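PDB 4IRN: prolyl-ACP dehydrogenase from Oscillatoria sp., which probably oxidises the prolyl group carried on an acyl carrier protein during anatoxin-a biosynthesis, using bound FAD. Local coordinates for residues A[61-73]-A[235-247]. Numbering follows the deposited sequence.
Sequences SDLIKNDKEEIFN and PISKMGMRTAEVP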
loop_
_atom_site.group_PDB
_atom_site.type_symbol
_atom_site.label_atom_id
_atom_site.label_comp_id
_atom_site.label_asym_id
_atom_site.label_seq_id
_atom_site.Cartn_x
_atom_site.Cartn_y
_atom_site.Cartn_z
ATOM N N SER A 61 -22.569 -24.664 16.026
ATOM C CA SER A 61 -21.508 -25.558 16.478
ATOM C C SER A 61 -20.669 -24.856 17.536
ATOM O O SER A 61 -20.760 -23.635 17.693
ATOM C CB SER A 61 -20.642 -26.012 15.303
ATOM O OG SER A 61 -20.017 -24.923 14.644
ATOM N N ASP A 62 -19.874 -25.633 18.288
ATOM C CA ASP A 62 -18.963 -25.122 19.309
ATOM C C ASP A 62 -17.677 -24.829 18.566
ATOM O O ASP A 62 -16.719 -25.616 18.634
ATOM C CB ASP A 62 -18.764 -26.163 20.418
ATOM C CG ASP A 62 -17.998 -25.687 21.649
ATOM O OD1 ASP A 62 -17.507 -24.531 21.644
ATOM O OD2 ASP A 62 -17.857 -26.484 22.608
ATOM N N LEU A 63 -17.696 -23.733 17.774
ATOM C CA LEU A 63 -16.591 -23.335 16.907
ATOM C C LEU A 63 -15.244 -23.092 17.551
ATOM O O LEU A 63 -14.235 -23.394 16.931
ATOM C CB LEU A 63 -16.950 -22.196 15.958
ATOM C CG LEU A 63 -17.094 -22.561 14.489
ATOM C CD1 LEU A 63 -17.227 -21.315 13.673
ATOM C CD2 LEU A 63 -15.908 -23.357 13.943
ATOM N N ILE A 64 -15.207 -22.558 18.792
ATOM C CA ILE A 64 -13.946 -22.345 19.497
ATOM C C ILE A 64 -13.295 -23.722 19.754
ATOM O O ILE A 64 -12.103 -23.889 19.481
ATOM C CB ILE A 64 -14.122 -21.478 20.783
ATOM C CG1 ILE A 64 -14.593 -20.033 20.431
ATOM C CG2 ILE A 64 -12.828 -21.467 21.633
ATOM C CD1 ILE A 64 -15.219 -19.244 21.549
ATOM N N LYS A 65 -14.110 -24.717 20.175
ATOM C CA LYS A 65 -13.682 -26.092 20.439
ATOM C C LYS A 65 -13.286 -26.851 19.158
ATOM O O LYS A 65 -12.216 -27.464 19.138
ATOM C CB LYS A 65 -14.768 -26.855 21.210
ATOM C CG LYS A 65 -14.377 -28.263 21.616
ATOM C CD LYS A 65 -15.581 -29.092 21.974
ATOM C CE LYS A 65 -15.190 -30.393 22.603
ATOM N NZ LYS A 65 -14.822 -30.226 24.038
ATOM N N ASN A 66 -14.153 -26.840 18.117
ATOM C CA ASN A 66 -13.906 -27.522 16.831
ATOM C C ASN A 66 -12.624 -27.021 16.143
ATOM O O ASN A 66 -11.868 -27.821 15.581
ATOM C CB ASN A 66 -15.096 -27.367 15.876
ATOM C CG ASN A 66 -16.270 -28.287 16.142
ATOM O OD1 ASN A 66 -16.512 -28.740 17.266
ATOM N ND2 ASN A 66 -17.054 -28.547 15.102
ATOM N N ASP A 67 -12.382 -25.699 16.213
ATOM C CA ASP A 67 -11.189 -25.100 15.637
ATOM C C ASP A 67 -9.938 -25.541 16.417
ATOM O O ASP A 67 -8.959 -25.968 15.801
ATOM C CB ASP A 67 -11.314 -23.570 15.607
ATOM C CG ASP A 67 -10.073 -22.870 15.098
ATOM O OD1 ASP A 67 -9.910 -22.775 13.862
ATOM O OD2 ASP A 67 -9.251 -22.441 15.934
ATOM N N LYS A 68 -9.982 -25.447 17.761
ATOM C CA LYS A 68 -8.887 -25.824 18.652
ATOM C C LYS A 68 -8.553 -27.321 18.528
ATOM O O LYS A 68 -7.385 -27.686 18.351
ATOM C CB LYS A 68 -9.236 -25.457 20.104
ATOM C CG LYS A 68 -8.074 -25.568 21.079
ATOM C CD LYS A 68 -8.517 -25.195 22.488
ATOM C CE LYS A 68 -7.407 -25.368 23.503
ATOM N NZ LYS A 68 -7.837 -24.975 24.872
ATOM N N GLU A 69 -9.583 -28.173 18.592
ATOM C CA GLU A 69 -9.447 -29.630 18.558
ATOM C C GLU A 69 -9.374 -30.251 17.147
ATOM O O GLU A 69 -9.133 -31.458 17.031
ATOM C CB GLU A 69 -10.554 -30.283 19.402
ATOM C CG GLU A 69 -10.462 -29.963 20.886
ATOM C CD GLU A 69 -11.532 -30.588 21.759
ATOM O OE1 GLU A 69 -12.099 -31.639 21.371
ATOM O OE2 GLU A 69 -11.804 -30.018 22.841
ATOM N N GLU A 70 -9.561 -29.422 16.090
ATOM C CA GLU A 70 -9.544 -29.820 14.676
ATOM C C GLU A 70 -10.669 -30.813 14.363
ATOM O O GLU A 70 -10.404 -31.918 13.888
ATOM C CB GLU A 70 -8.169 -30.364 14.244
ATOM C CG GLU A 70 -7.014 -29.400 14.449
ATOM C CD GLU A 70 -5.780 -29.782 13.664
ATOM O OE1 GLU A 70 -4.950 -30.551 14.197
ATOM O OE2 GLU A 70 -5.636 -29.301 12.518
ATOM N N ILE A 71 -11.927 -30.415 14.631
ATOM C CA ILE A 71 -13.102 -31.274 14.424
ATOM C C ILE A 71 -13.898 -30.898 13.184
ATOM O O ILE A 71 -14.441 -29.800 13.104
ATOM C CB ILE A 71 -13.993 -31.373 15.704
ATOM C CG1 ILE A 71 -13.191 -31.890 16.927
ATOM C CG2 ILE A 71 -15.253 -32.218 15.453
ATOM C CD1 ILE A 71 -13.804 -31.536 18.300
ATOM N N PHE A 72 -13.986 -31.832 12.230
ATOM C CA PHE A 72 -14.787 -31.662 11.020
ATOM C C PHE A 72 -16.254 -31.943 11.404
ATOM O O PHE A 72 -16.534 -32.974 12.030
ATOM C CB PHE A 72 -14.297 -32.603 9.892
ATOM C CG PHE A 72 -15.284 -32.767 8.763
ATOM C CD1 PHE A 72 -15.442 -31.771 7.803
ATOM C CD2 PHE A 72 -16.090 -33.894 8.682
ATOM C CE1 PHE A 72 -16.383 -31.908 6.779
ATOM C CE2 PHE A 72 -17.036 -34.027 7.663
ATOM C CZ PHE A 72 -17.175 -33.034 6.717
ATOM N N ASN A 73 -17.172 -31.031 11.038
ATOM C CA ASN A 73 -18.593 -31.157 11.361
ATOM C C ASN A 73 -19.350 -31.972 10.309
ATOM O O ASN A 73 -19.875 -31.418 9.336
ATOM C CB ASN A 73 -19.232 -29.779 11.576
ATOM C CG ASN A 73 -20.523 -29.776 12.374
ATOM O OD1 ASN A 73 -21.217 -30.790 12.523
ATOM N ND2 ASN A 73 -20.903 -28.610 12.874
ATOM N N PRO A 235 -4.726 -36.188 9.015
ATOM C CA PRO A 235 -4.870 -34.809 8.514
ATOM C C PRO A 235 -3.798 -33.893 9.112
ATOM O O PRO A 235 -3.519 -33.948 10.320
ATOM C CB PRO A 235 -6.287 -34.415 8.949
ATOM C CG PRO A 235 -6.985 -35.694 9.223
ATOM C CD PRO A 235 -5.928 -36.599 9.767
ATOM N N ILE A 236 -3.166 -33.094 8.250
ATOM C CA ILE A 236 -2.100 -32.172 8.640
ATOM C C ILE A 236 -2.640 -30.960 9.408
ATOM O O ILE A 236 -3.648 -30.385 9.020
ATOM C CB ILE A 236 -1.211 -31.783 7.413
ATOM C CG1 ILE A 236 -0.682 -33.025 6.625
ATOM C CG2 ILE A 236 -0.053 -30.870 7.815
ATOM C CD1 ILE A 236 0.276 -34.062 7.447
ATOM N N SER A 237 -1.966 -30.587 10.508
ATOM C CA SER A 237 -2.304 -29.432 11.342
ATOM C C SER A 237 -1.880 -28.138 10.643
ATOM O O SER A 237 -0.750 -28.033 10.156
ATOM C CB SER A 237 -1.624 -29.530 12.705
ATOM O OG SER A 237 -2.290 -30.435 13.568
ATOM N N LYS A 238 -2.793 -27.161 10.590
ATOM C CA LYS A 238 -2.562 -25.871 9.931
ATOM C C LYS A 238 -3.107 -24.668 10.726
ATOM O O LYS A 238 -3.820 -24.859 11.711
ATOM C CB LYS A 238 -3.088 -25.895 8.488
ATOM C CG LYS A 238 -4.451 -26.518 8.368
ATOM C CD LYS A 238 -4.870 -26.755 6.946
ATOM C CE LYS A 238 -5.837 -27.908 6.885
ATOM N NZ LYS A 238 -7.015 -27.752 7.786
ATOM N N MET A 239 -2.715 -23.436 10.318
ATOM C CA MET A 239 -3.085 -22.160 10.948
ATOM C C MET A 239 -4.600 -22.017 11.171
ATOM O O MET A 239 -5.050 -21.890 12.314
ATOM C CB MET A 239 -2.515 -20.979 10.139
ATOM C CG MET A 239 -2.839 -19.634 10.740
ATOM S SD MET A 239 -1.902 -18.330 9.953
ATOM C CE MET A 239 -1.828 -17.161 11.234
ATOM N N GLY A 240 -5.343 -22.022 10.071
ATOM C CA GLY A 240 -6.797 -21.941 10.053
ATOM C C GLY A 240 -7.355 -23.078 9.226
ATOM O O GLY A 240 -6.616 -23.996 8.869
ATOM N N MET A 241 -8.661 -23.021 8.904
ATOM C CA MET A 241 -9.394 -24.058 8.160
ATOM C C MET A 241 -9.222 -25.433 8.839
ATOM O O MET A 241 -9.253 -26.467 8.175
ATOM C CB MET A 241 -9.005 -24.093 6.665
ATOM C CG MET A 241 -9.279 -22.808 5.913
ATOM S SD MET A 241 -11.019 -22.390 5.779
ATOM C CE MET A 241 -10.951 -21.085 4.591
ATOM N N ARG A 242 -9.056 -25.419 10.181
ATOM C CA ARG A 242 -8.834 -26.578 11.054
ATOM C C ARG A 242 -10.003 -27.567 11.116
ATOM O O ARG A 242 -9.812 -28.718 11.508
ATOM C CB ARG A 242 -8.394 -26.112 12.455
ATOM C CG ARG A 242 -6.989 -25.520 12.452
ATOM C CD ARG A 242 -6.648 -24.715 13.686
ATOM N NE ARG A 242 -6.370 -25.549 14.863
ATOM C CZ ARG A 242 -5.182 -26.074 15.171
ATOM N NH1 ARG A 242 -4.139 -25.900 14.368
ATOM N NH2 ARG A 242 -5.035 -26.796 16.268
ATOM N N THR A 243 -11.194 -27.128 10.680
ATOM C CA THR A 243 -12.411 -27.933 10.639
ATOM C C THR A 243 -12.564 -28.610 9.267
ATOM O O THR A 243 -13.610 -29.196 8.977
ATOM C CB THR A 243 -13.615 -27.107 11.098
ATOM O OG1 THR A 243 -13.738 -25.987 10.230
ATOM C CG2 THR A 243 -13.481 -26.625 12.544
ATOM N N ALA A 244 -11.504 -28.536 8.434
ATOM C CA ALA A 244 -11.423 -29.165 7.115
ATOM C C ALA A 244 -10.223 -30.103 7.137
ATOM O O ALA A 244 -9.123 -29.690 7.508
ATOM C CB ALA A 244 -11.258 -28.114 6.022
ATOM N N GLU A 245 -10.446 -31.377 6.787
ATOM C CA GLU A 245 -9.409 -32.406 6.807
ATOM C C GLU A 245 -8.531 -32.408 5.552
ATOM O O GLU A 245 -9.027 -32.638 4.446
ATOM C CB GLU A 245 -10.023 -33.780 7.102
ATOM C CG GLU A 245 -10.367 -33.959 8.573
ATOM C CD GLU A 245 -11.082 -35.233 8.974
ATOM O OE1 GLU A 245 -11.133 -36.183 8.161
ATOM O OE2 GLU A 245 -11.586 -35.282 10.120
ATOM N N VAL A 246 -7.232 -32.108 5.729
ATOM C CA VAL A 246 -6.264 -32.047 4.632
ATOM C C VAL A 246 -5.037 -32.982 4.867
ATOM O O VAL A 246 -3.975 -32.528 5.323
ATOM C CB VAL A 246 -5.870 -30.594 4.220
ATOM C CG1 VAL A 246 -5.021 -30.587 2.950
ATOM C CG2 VAL A 246 -7.105 -29.718 4.030
ATOM N N PRO A 247 -5.169 -34.289 4.543
ATOM C CA PRO A 247 -4.025 -35.205 4.697
ATOM C C PRO A 247 -3.171 -35.305 3.417
ATOM O O PRO A 247 -3.411 -34.592 2.438
ATOM C CB PRO A 247 -4.723 -36.530 4.990
ATOM C CG PRO A 247 -5.972 -36.471 4.157
ATOM C CD PRO A 247 -6.356 -35.012 4.042
HETATM O O HOH W 1 -10.226 -22.952 11.480
#
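Arg242 reaches from the type I beta turn Met241–Ala244 to the C-terminal end of helix 63-69, joining the N-terminal helical domain of the acyl-CoA dehydrogenase fold to a loop of the middle beta domain. Three in-plane hydrogen bonds fix its guanidinium. NE donates to Asp67 O at 2.8 Å. NH2 gives a longer, nearly straight bond to Lys68 O (3.3 Å), and NH1 turns back to Lys238 O of its own loop (2.9 Å). The two helix carbonyls lie in the last turn of helix 63-69, where the helix dipole should favour a cation. A bend at chi3 (75°) turns the guanidinium so that one face receives Glu70 CG, and the Glu70 carboxylate stacks nearly parallel to it, 16° apart. Beyond, Ser237 OG donates to the syn side of Glu70 OE1 (2.7 Å). Asp67 OD2 forms a salt bridge with Arg391 NH2 of helix 386-395. The Thr243 CG2 methyl packs on Asn66 CB and also touches the backbone oxygens of Asn66 and Ile71, while OG1 is hydrogen-bonded to Asp117 OD1. Within the same loop, Lys238 NZ braces the turn by donating to Met241 O and Ala244 O; its side chain comes within about 4 Å of the bound FAD. At Phe72, Thr243 O meets the ring edge in plane, 3.4 Å from CD1.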